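Local coordinates for acetate CoA-transferase subunit beta (PDB 5DBN), which transfers coenzyme A from acetyl-CoA to acetoacetate and other short-chain fatty acids, through a covalent enzyme-CoA intermediate, in short-chain fatty acid degradation, at residues Ala193-Arg196 with Arg202-Val205. Numbering follows the deposited sequence.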
loop_
_atom_site.group_PDB
_atom_site.type_symbol
_atom_site.label_atom_id
_atom_site.label_comp_id
_atom_site.label_asym_id
_atom_site.label_seq_id
_atom_site.Cartn_x
_atom_site.Cartn_y
_atom_site.Cartn_z
ATOM N N ALA B 193 -49.370 -1.043 10.755
ATOM C CA ALA B 193 -49.999 0.130 10.155
ATOM C C ALA B 193 -49.256 1.419 10.495
ATOM O O ALA B 193 -49.149 2.316 9.659
ATOM C CB ALA B 193 -51.446 0.231 10.598
ATOM N N THR B 194 -48.747 1.509 11.720
ATOM C CA THR B 194 -47.991 2.682 12.145
ATOM C C THR B 194 -46.686 2.786 11.360
ATOM O O THR B 194 -46.306 3.868 10.911
ATOM C CB THR B 194 -47.676 2.646 13.650
ATOM O OG1 THR B 194 -48.881 2.414 14.390
ATOM C CG2 THR B 194 -47.054 3.963 14.100
ATOM N N VAL B 195 -46.003 1.655 11.208
ATOM C CA VAL B 195 -44.759 1.600 10.447
ATOM C C VAL B 195 -45.025 1.988 8.997
ATOM O O VAL B 195 -44.281 2.774 8.410
ATOM C CB VAL B 195 -44.114 0.193 10.504
ATOM C CG1 VAL B 195 -42.866 0.130 9.626
ATOM C CG2 VAL B 195 -43.773 -0.180 11.937
ATOM N N ARG B 196 -46.091 1.433 8.430
ATOM C CA ARG B 196 -46.483 1.744 7.061
ATOM C C ARG B 196 -46.744 3.242 6.919
ATOM O O ARG B 196 -46.289 3.877 5.969
ATOM C CB ARG B 196 -47.731 0.950 6.668
ATOM C CG ARG B 196 -47.932 0.819 5.173
ATOM C CD ARG B 196 -47.386 -0.501 4.652
ATOM N NE ARG B 196 -48.258 -1.622 4.996
ATOM C CZ ARG B 196 -48.075 -2.870 4.577
ATOM N NH1 ARG B 196 -47.045 -3.170 3.794
ATOM N NH2 ARG B 196 -48.926 -3.822 4.942
ATOM N N ARG B 202 -41.425 1.484 -0.213
ATOM C CA ARG B 202 -42.208 0.287 -0.501
ATOM C C ARG B 202 -41.475 -0.941 0.027
ATOM O O ARG B 202 -40.294 -1.136 -0.265
ATOM C CB ARG B 202 -42.456 0.130 -2.002
ATOM C CG ARG B 202 -43.058 1.337 -2.695
ATOM C CD ARG B 202 -43.210 1.054 -4.183
ATOM N NE ARG B 202 -43.641 2.221 -4.948
ATOM C CZ ARG B 202 -42.823 3.161 -5.414
ATOM N NH1 ARG B 202 -41.516 3.090 -5.189
ATOM N NH2 ARG B 202 -43.314 4.179 -6.106
ATOM N N PHE B 203 -42.167 -1.761 0.811
ATOM C CA PHE B 203 -41.558 -2.960 1.374
ATOM C C PHE B 203 -42.580 -4.078 1.547
ATOM O O PHE B 203 -43.766 -3.822 1.764
ATOM C CB PHE B 203 -40.895 -2.649 2.718
ATOM C CG PHE B 203 -41.853 -2.171 3.772
ATOM C CD1 PHE B 203 -42.544 -3.075 4.562
ATOM C CD2 PHE B 203 -42.057 -0.817 3.980
ATOM C CE1 PHE B 203 -43.423 -2.640 5.532
ATOM C CE2 PHE B 203 -42.933 -0.374 4.951
ATOM C CZ PHE B 203 -43.618 -1.287 5.729
ATOM N N GLU B 204 -42.106 -5.315 1.444
ATOM C CA GLU B 204 -42.937 -6.483 1.696
ATOM C C GLU B 204 -42.734 -6.943 3.132
ATOM O O GLU B 204 -41.641 -6.816 3.684
ATOM C CB GLU B 204 -42.612 -7.613 0.717
ATOM C CG GLU B 204 -42.932 -7.279 -0.734
ATOM C CD GLU B 204 -42.733 -8.458 -1.668
ATOM O OE1 GLU B 204 -43.612 -9.347 -1.699
ATOM O OE2 GLU B 204 -41.695 -8.500 -2.363
ATOM N N VAL B 205 -43.797 -7.466 3.732
ATOM C CA VAL B 205 -43.752 -7.933 5.110
ATOM C C VAL B 205 -43.509 -9.437 5.133
ATOM O O VAL B 205 -44.132 -10.184 4.378
ATOM C CB VAL B 205 -45.061 -7.605 5.861
ATOM C CG1 VAL B 205 -44.962 -8.019 7.324
ATOM C CG2 VAL B 205 -45.384 -6.121 5.750
#
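Arg196 sets CG anti to its backbone N (chi1 -160°) and then bends at chi2 and chi3, while Phe203 holds CG between N and the carbonyl carbon (chi1 62°); together these torsions bring the guanidinium beside the ring, which reaches toward 193-196. CD of Arg196 lies 4.0 Å from CZ of Phe203, approaching the ring obliquely. The guanidinium and ring planes are 18° apart, and NH1 of Arg196 lies 4.1 Å from CE1 of Phe203. The carbonyl O of Phe203 lies at the edge of the guanidinium, near its plane. NH1 of Arg196 is 3.9 Å from O of Phe203, too far for a hydrogen bond, so any attraction is probably weak and electrostatic. CG2 of Val205 also sits 3.9 Å from NH1 of Arg196 and adds a van der Waals contact. The preceding helix residue adds an apolar contact: CG1 of the buried Val195 lies 4.2 Å from CZ of Phe203. No hydrogen bond joins the two segments, and the contact is small, burying 170 Å² in all. Phe203 also stacks edge-to-face with Phe174 and packs on Met181 and Leu183, while Val195 reaches His141 and Cys190. The contact thus joins the helix and last strand of a beta-alpha-beta unit: strand 180-186, helix 192-197 and strand 204-205. Glu204 pairs through its backbone with Met181 and Leu183, and its strand is an outermost one, within this chain, of the large mixed sheet.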